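Local coordinates for protein KLLA0F20702p (Kluyveromyces lactis, PDB 5Y5A) that probably helps recruit telomerase to telomeres as the yeast telomerase subunit Est1, through its complex with the telomeric protein Cdc13, at residues 145-150 against 172-177; 151-156 against 512-517. One frame throughout, in Å; residues are numbered along the deposited sequence.

Interaction 1: residues 145-150 against 172-177; sequences YNLTAL and NVLKPE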
ATOM      1  N   TYR A 145       1.401 -27.879  -9.791  1.00 77.44           N
ATOM      2  CA  TYR A 145       2.729 -27.280  -9.817  1.00 79.68           C
ATOM      3  C   TYR A 145       3.228 -26.849  -8.438  1.00 81.26           C
ATOM      4  O   TYR A 145       2.447 -26.424  -7.582  1.00 79.29           O
ATOM      5  CB  TYR A 145       2.730 -26.087 -10.777  1.00 77.64           C
ATOM      6  CG  TYR A 145       2.121 -26.402 -12.132  1.00 85.01           C
ATOM      7  CD1 TYR A 145       2.786 -27.215 -13.042  1.00 90.76           C
ATOM      8  CD2 TYR A 145       0.880 -25.888 -12.500  1.00 80.93           C
ATOM      9  CE1 TYR A 145       2.235 -27.508 -14.278  1.00 93.49           C
ATOM     10  CE2 TYR A 145       0.322 -26.176 -13.736  1.00 81.48           C
ATOM     11  CZ  TYR A 145       1.005 -26.985 -14.619  1.00 90.38           C
ATOM     12  OH  TYR A 145       0.462 -27.277 -15.848  1.00 96.92           O
ATOM     13  N   ASN A 146       4.537 -26.975  -8.233  1.00 83.43           N
ATOM     14  CA  ASN A 146       5.188 -26.507  -7.012  1.00 82.33           C
ATOM     15  C   ASN A 146       5.634 -25.056  -7.183  1.00 78.49           C
ATOM     16  O   ASN A 146       6.429 -24.740  -8.068  1.00 79.44           O
ATOM     17  CB  ASN A 146       6.379 -27.405  -6.661  1.00 85.83           C
ATOM     18  CG  ASN A 146       6.860 -27.214  -5.232  1.00 89.23           C
ATOM     19  OD1 ASN A 146       6.726 -26.136  -4.655  1.00 93.59           O
ATOM     20  ND2 ASN A 146       7.424 -28.268  -4.655  1.00 87.22           N
ATOM     21  N   LEU A 147       5.120 -24.172  -6.338  1.00 77.37           N
ATOM     22  CA  LEU A 147       5.373 -22.749  -6.514  1.00 77.59           C
ATOM     23  C   LEU A 147       6.425 -22.209  -5.552  1.00 73.88           C
ATOM     24  O   LEU A 147       6.569 -20.995  -5.408  1.00 69.78           O
ATOM     25  CB  LEU A 147       4.071 -21.962  -6.341  1.00 77.84           C
ATOM     26  CG  LEU A 147       2.882 -22.420  -7.185  1.00 74.91           C
ATOM     27  CD1 LEU A 147       1.721 -21.457  -7.029  1.00 70.08           C
ATOM     28  CD2 LEU A 147       3.289 -22.540  -8.638  1.00 76.49           C
ATOM     29  N   THR A 148       7.163 -23.102  -4.902  1.00 74.93           N
ATOM     30  CA  THR A 148       8.067 -22.696  -3.826  1.00 74.98           C
ATOM     31  C   THR A 148       9.268 -21.880  -4.303  1.00 75.80           C
ATOM     32  O   THR A 148       9.958 -21.259  -3.494  1.00 76.97           O
ATOM     33  CB  THR A 148       8.588 -23.916  -3.044  1.00 78.92           C
ATOM     34  OG1 THR A 148       8.929 -24.964  -3.959  1.00 85.50           O
ATOM     35  CG2 THR A 148       7.528 -24.420  -2.081  1.00 79.21           C
ATOM     36  N   ALA A 149       9.517 -21.874  -5.607  1.00 73.84           N
ATOM     37  CA  ALA A 149      10.612 -21.079  -6.150  1.00 71.62           C
ATOM     38  C   ALA A 149      10.192 -19.627  -6.353  1.00 72.19           C
ATOM     39  O   ALA A 149      11.031 -18.759  -6.597  1.00 74.03           O
ATOM     40  CB  ALA A 149      11.105 -21.674  -7.458  1.00 72.13           C
ATOM     41  N   LEU A 150       8.895 -19.363  -6.241  1.00 68.71           N
ATOM     42  CA  LEU A 150       8.358 -18.042  -6.549  1.00 66.41           C
ATOM     43  C   LEU A 150       7.499 -17.486  -5.420  1.00 69.48           C
ATOM     44  O   LEU A 150       7.338 -16.276  -5.284  1.00 71.16           O
ATOM     45  CB  LEU A 150       7.529 -18.096  -7.836  1.00 65.09           C
ATOM     46  CG  LEU A 150       8.170 -18.730  -9.072  1.00 67.11           C
ATOM     47  CD1 LEU A 150       7.878 -20.225  -9.150  1.00 70.40           C
ATOM     48  CD2 LEU A 150       7.701 -18.017 -10.327  1.00 66.14           C
ATOM     49  N   ASN A 172       7.653 -30.963 -11.574  1.00143.12           N
ATOM     50  CA  ASN A 172       6.484 -30.227 -11.100  1.00140.34           C
ATOM     51  C   ASN A 172       6.857 -28.868 -10.519  1.00130.33           C
ATOM     52  O   ASN A 172       5.998 -28.006 -10.341  1.00127.13           O
ATOM     53  CB  ASN A 172       5.722 -31.042 -10.052  1.00150.73           C
ATOM     54  CG  ASN A 172       4.847 -32.119 -10.666  1.00161.33           C
ATOM     55  OD1 ASN A 172       4.965 -32.432 -11.852  1.00166.78           O
ATOM     56  ND2 ASN A 172       3.966 -32.697  -9.858  1.00164.56           N
ATOM     57  N   VAL A 173       8.140 -28.684 -10.219  1.00123.93           N
ATOM     58  CA  VAL A 173       8.614 -27.440  -9.621  1.00114.71           C
ATOM     59  C   VAL A 173       8.893 -26.382 -10.683  1.00111.48           C
ATOM     60  O   VAL A 173       9.794 -26.535 -11.507  1.00114.68           O
ATOM     61  CB  VAL A 173       9.886 -27.662  -8.787  1.00110.13           C
ATOM     62  CG1 VAL A 173      10.286 -26.370  -8.085  1.00104.88           C
ATOM     63  CG2 VAL A 173       9.666 -28.774  -7.780  1.00110.18           C
ATOM     64  N   LEU A 174       8.116 -25.305 -10.649  1.00103.66           N
ATOM     65  CA  LEU A 174       8.236 -24.240 -11.633  1.00 99.41           C
ATOM     66  C   LEU A 174       9.467 -23.373 -11.391  1.00100.93           C
ATOM     67  O   LEU A 174       9.670 -22.858 -10.290  1.00101.79           O
ATOM     68  CB  LEU A 174       6.980 -23.371 -11.627  1.00 94.96           C
ATOM     69  CG  LEU A 174       5.711 -24.037 -12.164  1.00 96.22           C
ATOM     70  CD1 LEU A 174       4.552 -23.059 -12.140  1.00 94.30           C
ATOM     71  CD2 LEU A 174       5.944 -24.563 -13.571  1.00 97.55           C
ATOM     72  N   LYS A 175      10.282 -23.214 -12.429  1.00 96.59           N
ATOM     73  CA  LYS A 175      11.458 -22.357 -12.354  1.00 91.92           C
ATOM     74  C   LYS A 175      11.036 -20.895 -12.392  1.00 87.68           C
ATOM     75  O   LYS A 175      10.125 -20.527 -13.128  1.00 88.91           O
ATOM     76  CB  LYS A 175      12.428 -22.678 -13.492  1.00 95.16           C
ATOM     77  CG  LYS A 175      12.934 -24.115 -13.461  1.00 96.62           C
ATOM     78  CD  LYS A 175      14.061 -24.345 -14.455  1.00 97.21           C
ATOM     79  CE  LYS A 175      14.639 -25.745 -14.305  1.00100.86           C
ATOM     80  NZ  LYS A 175      15.816 -25.968 -15.188  1.00104.42           N
ATOM     81  N   PRO A 176      11.701 -20.052 -11.592  1.00 85.18           N
ATOM     82  CA  PRO A 176      11.258 -18.671 -11.364  1.00 82.84           C
ATOM     83  C   PRO A 176      11.314 -17.756 -12.585  1.00 86.05           C
ATOM     84  O   PRO A 176      10.949 -16.587 -12.469  1.00 87.21           O
ATOM     85  CB  PRO A 176      12.195 -18.190 -10.248  1.00 73.93           C
ATOM     86  CG  PRO A 176      13.395 -19.043 -10.368  1.00 77.10           C
ATOM     87  CD  PRO A 176      12.893 -20.384 -10.794  1.00 82.81           C
ATOM     88  N   GLU A 177      11.738 -18.265 -13.735  1.00 89.91           N
ATOM     89  CA  GLU A 177      11.965 -17.386 -14.874  1.00 97.21           C
ATOM     90  C   GLU A 177      11.167 -17.725 -16.134  1.00 97.79           C
ATOM     91  O   GLU A 177      11.100 -16.914 -17.058  1.00 95.51           O
ATOM     92  CB  GLU A 177      13.457 -17.442 -15.209  1.00106.81           C
ATOM     93  CG  GLU A 177      14.333 -16.990 -14.042  1.00112.53           C
ATOM     94  CD  GLU A 177      15.806 -16.919 -14.384  1.00120.36           C
ATOM     95  OE1 GLU A 177      16.273 -17.734 -15.210  1.00122.70           O
ATOM     96  OE2 GLU A 177      16.496 -16.041 -13.822  1.00123.00           O
TER
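Leu174 is the main bump of this contact, its side chain sinking into a hollow lined by Tyr145, Leu147 and Leu150. CD1 touches two walls of it, lying 3.8 Å from Tyr145 CB and as far from Leu147 CD2, whose side chain runs alongside and points the same way. CB of Leu174 faces Leu150 CD1 at 4.1 Å, and Leu174 also packs on Phe180, Ser181 and Cys184 of helix 179-206. Two backbone bonds tie the segments together beside it: Asn146 N gives a nearly straight bond to Asn172 O (2.8 Å, 172° at the hydrogen), and Leu174 N returns one to Asn146 O (3.1 Å). Together they make a single beta bridge between Asn146 and Val173, strand-like pairing between two loops of an otherwise helical domain. The side chains of the bridged pair lie side by side, pointing the same way, Asn146 CB against Val173 CG2 at 3.7 Å. The asparagine CG stands anti to its own nitrogen (chi1 -164°), which lets OD1 close an Asx turn by accepting from Thr148 N; Thr148 OG1 donates to it from the same face. Further along, Leu150 CG and CD2 rest on Pro176 CA, while Ala149 CB meets the proline CD.

Interaction 2: residues 151-156 against 512-517; sequences IPSDTR and LPDRLV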
ATOM      1  N   ILE A 151       6.959 -18.387  -4.612  1.00 72.61           N
ATOM      2  CA  ILE A 151       5.947 -18.058  -3.619  1.00 67.11           C
ATOM      3  C   ILE A 151       6.434 -18.486  -2.232  1.00 64.17           C
ATOM      4  O   ILE A 151       7.153 -19.478  -2.116  1.00 66.71           O
ATOM      5  CB  ILE A 151       4.606 -18.753  -3.992  1.00 81.10           C
ATOM      6  CG1 ILE A 151       4.052 -18.154  -5.280  1.00 78.37           C
ATOM      7  CG2 ILE A 151       3.573 -18.628  -2.913  1.00 84.98           C
ATOM      8  CD1 ILE A 151       4.073 -16.653  -5.295  1.00 74.83           C
ATOM      9  N   PRO A 152       6.081 -17.723  -1.181  1.00 60.88           N
ATOM     10  CA  PRO A 152       6.380 -18.183   0.182  1.00 61.44           C
ATOM     11  C   PRO A 152       5.771 -19.556   0.453  1.00 65.63           C
ATOM     12  O   PRO A 152       4.642 -19.816   0.043  1.00 68.28           O
ATOM     13  CB  PRO A 152       5.739 -17.112   1.068  1.00 60.08           C
ATOM     14  CG  PRO A 152       5.707 -15.883   0.213  1.00 58.15           C
ATOM     15  CD  PRO A 152       5.489 -16.373  -1.197  1.00 58.28           C
ATOM     16  N   SER A 153       6.519 -20.421   1.129  1.00 69.01           N
ATOM     17  CA  SER A 153       6.125 -21.813   1.322  1.00 71.99           C
ATOM     18  C   SER A 153       4.818 -21.984   2.095  1.00 77.75           C
ATOM     19  O   SER A 153       4.053 -22.912   1.841  1.00 88.00           O
ATOM     20  CB  SER A 153       7.243 -22.560   2.041  1.00 74.55           C
ATOM     21  OG  SER A 153       7.668 -21.835   3.181  1.00 73.70           O
ATOM     22  N   ASP A 154       4.564 -21.083   3.035  1.00 77.70           N
ATOM     23  CA  ASP A 154       3.393 -21.182   3.896  1.00 77.55           C
ATOM     24  C   ASP A 154       2.114 -20.728   3.208  1.00 75.33           C
ATOM     25  O   ASP A 154       1.049 -20.717   3.823  1.00 80.34           O
ATOM     26  CB  ASP A 154       3.608 -20.354   5.154  1.00 81.38           C
ATOM     27  CG  ASP A 154       3.960 -18.920   4.839  1.00 85.49           C
ATOM     28  OD1 ASP A 154       5.160 -18.636   4.625  1.00 93.41           O
ATOM     29  OD2 ASP A 154       3.042 -18.076   4.795  1.00 77.92           O
ATOM     30  N   THR A 155       2.223 -20.341   1.941  1.00 69.77           N
ATOM     31  CA  THR A 155       1.068 -19.876   1.177  1.00 69.47           C
ATOM     32  C   THR A 155       0.023 -20.974   1.022  1.00 73.19           C
ATOM     33  O   THR A 155      -1.176 -20.731   1.173  1.00 72.39           O
ATOM     34  CB  THR A 155       1.481 -19.376  -0.212  1.00 68.20           C
ATOM     35  OG1 THR A 155       2.191 -18.141  -0.080  1.00 69.48           O
ATOM     36  CG2 THR A 155       0.261 -19.149  -1.093  1.00 67.12           C
ATOM     37  N   ARG A 156       0.446 -22.197   0.755  1.00 73.18           N
ATOM     38  CA  ARG A 156      -0.501 -23.293   0.643  1.00 74.10           C
ATOM     39  C   ARG A 156      -1.265 -23.395   1.931  1.00 76.22           C
ATOM     40  O   ARG A 156      -2.466 -23.464   1.931  1.00 81.37           O
ATOM     41  CB  ARG A 156       0.216 -24.614   0.434  1.00 75.75           C
ATOM     42  CG  ARG A 156       0.374 -25.024  -1.001  1.00 75.76           C
ATOM     43  CD  ARG A 156       1.118 -26.338  -1.103  1.00 79.07           C
ATOM     44  NE  ARG A 156       0.643 -27.061  -2.260  1.00 84.53           N
ATOM     45  CZ  ARG A 156       1.367 -27.286  -3.340  1.00 88.19           C
ATOM     46  NH1 ARG A 156       1.088 -28.307  -4.122  1.00 92.38           N
ATOM     47  NH2 ARG A 156       2.369 -26.497  -3.638  1.00 89.89           N
ATOM     48  N   LEU A 512      14.796 -18.191  -1.313  1.00 65.25           N
ATOM     49  CA  LEU A 512      14.714 -16.762  -1.591  1.00 67.64           C
ATOM     50  C   LEU A 512      13.310 -16.170  -1.397  1.00 65.36           C
ATOM     51  O   LEU A 512      13.193 -15.098  -0.802  1.00 65.94           O
ATOM     52  CB  LEU A 512      15.218 -16.470  -3.011  1.00 70.91           C
ATOM     53  CG  LEU A 512      15.414 -14.995  -3.374  1.00 72.58           C
ATOM     54  CD1 LEU A 512      16.193 -14.284  -2.283  1.00 70.15           C
ATOM     55  CD2 LEU A 512      16.133 -14.862  -4.714  1.00 71.98           C
ATOM     56  N   PRO A 513      12.248 -16.849  -1.890  1.00 63.13           N
ATOM     57  CA  PRO A 513      10.911 -16.292  -1.647  1.00 58.88           C
ATOM     58  C   PRO A 513      10.604 -16.084  -0.172  1.00 56.23           C
ATOM     59  O   PRO A 513      10.053 -15.050   0.190  1.00 54.23           O
ATOM     60  CB  PRO A 513       9.979 -17.349  -2.244  1.00 60.80           C
ATOM     61  CG  PRO A 513      10.793 -17.969  -3.330  1.00 67.69           C
ATOM     62  CD  PRO A 513      12.180 -18.035  -2.770  1.00 66.90           C
ATOM     63  N   ASP A 514      10.963 -17.047   0.667  1.00 61.93           N
ATOM     64  CA  ASP A 514      10.744 -16.905   2.101  1.00 60.41           C
ATOM     65  C   ASP A 514      11.608 -15.784   2.681  1.00 58.12           C
ATOM     66  O   ASP A 514      11.155 -15.046   3.559  1.00 56.50           O
ATOM     67  CB  ASP A 514      11.014 -18.227   2.827  1.00 62.95           C
ATOM     68  CG  ASP A 514       9.822 -19.174   2.773  1.00 70.63           C
ATOM     69  OD1 ASP A 514       8.715 -18.727   2.404  1.00 71.95           O
ATOM     70  OD2 ASP A 514       9.986 -20.364   3.114  1.00 75.83           O
ATOM     71  N   ARG A 515      12.838 -15.648   2.183  1.00 57.01           N
ATOM     72  CA  ARG A 515      13.741 -14.589   2.644  1.00 57.94           C
ATOM     73  C   ARG A 515      13.153 -13.218   2.421  1.00 54.21           C
ATOM     74  O   ARG A 515      13.324 -12.315   3.245  1.00 50.29           O
ATOM     75  CB  ARG A 515      15.091 -14.648   1.928  1.00 60.20           C
ATOM     76  CG  ARG A 515      15.880 -15.880   2.202  1.00 64.39           C
ATOM     77  CD  ARG A 515      17.291 -15.739   1.678  1.00 62.38           C
ATOM     78  NE  ARG A 515      18.058 -16.927   2.007  1.00 61.64           N
ATOM     79  CZ  ARG A 515      18.571 -17.160   3.206  1.00 69.42           C
ATOM     80  NH1 ARG A 515      18.397 -16.277   4.181  1.00 67.10           N
ATOM     81  NH2 ARG A 515      19.263 -18.271   3.427  1.00 73.44           N
ATOM     82  N   LEU A 516      12.473 -13.068   1.289  1.00 54.68           N
ATOM     83  CA  LEU A 516      11.933 -11.776   0.888  1.00 57.35           C
ATOM     84  C   LEU A 516      10.569 -11.510   1.533  1.00 58.33           C
ATOM     85  O   LEU A 516       9.936 -10.502   1.249  1.00 55.71           O
ATOM     86  CB  LEU A 516      11.837 -11.690  -0.639  1.00 53.58           C
ATOM     87  CG  LEU A 516      13.171 -11.848  -1.393  1.00 57.14           C
ATOM     88  CD1 LEU A 516      13.005 -11.668  -2.899  1.00 53.13           C
ATOM     89  CD2 LEU A 516      14.221 -10.888  -0.858  1.00 55.88           C
ATOM     90  N   VAL A 517      10.121 -12.417   2.398  1.00 60.84           N
ATOM     91  CA  VAL A 517       8.958 -12.143   3.245  1.00 55.57           C
ATOM     92  C   VAL A 517       9.300 -12.372   4.713  1.00 51.02           C
ATOM     93  O   VAL A 517       8.436 -12.716   5.510  1.00 50.23           O
ATOM     94  CB  VAL A 517       7.725 -13.007   2.874  1.00 59.15           C
ATOM     95  CG1 VAL A 517       7.131 -12.557   1.541  1.00 52.53           C
ATOM     96  CG2 VAL A 517       8.072 -14.495   2.864  1.00 58.97           C
TER
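Pro152 and Asp514 meet at the closest approach of the two backbones, their CA atoms 4.9 Å apart, and with Pro513 they account for most of the buried surface. The Asp514 carboxylate holds the start of the turn with both oxygens. OD1 accepts from Ser153 N at 3.1 Å, met on the syn side and 22° out of the carboxylate plane, while OD2 turns its syn lone pair to Ser153 OG at 2.7 Å. This two-point grip fixes the rotation of the carboxylate. The serine meets it because chi1 of 49° places OG between the backbone N and the carbonyl carbon, within reach of OD2 while the N-H goes to OD1. Asp514 OD1 also lies 3.3 Å from Pro152 CA. The proline ring's CG meets Val517 CG2 at 3.8 Å, the two side chains crossing at about a right angle. Pro513 completes the trio by laying CB against the carbonyl oxygen of Ile151 (3.5 Å).

Pro152 to Thr155 form a type I beta turn, in which Pro152 O receives both the backbone N and OG1 of Thr155 from one face. Asp154 brings a second carboxylate near, OD1 standing 4.2 Å from Asp514 OD1; the salt bridge of Asp154 to Lys519 probably offsets the like charge. The turn leads straight into the short helix 155-158, whose Thr155 and Arg156 pack on Phe142 of helix 113-144. Ile151 also touches Ile230 and Val517 touches Thr229, so helix 218-230 borders both segments where the one-turn helix 512-515 docks.

Interactions 1 and 2 adjoin, their centres about 11 Å apart, and segment 145-150 runs directly into 151-156. Along the chain the segments alternate: 145-150, 151-156, 172-177 and, far later, 512-517. Interaction 1 therefore joins the two ends of the connection between helices 113-144 and 179-206, whereas interaction 2 brings distant C-terminal sequence against the same connection. Pro513 bridges them, its CG lying 3.4 Å from Ala149 O. Leu150 of interaction 1 and Leu516 of segment 512-517 each pack on the bound peptide, so this corner of the helical domain probably helps form the peptide's binding surface.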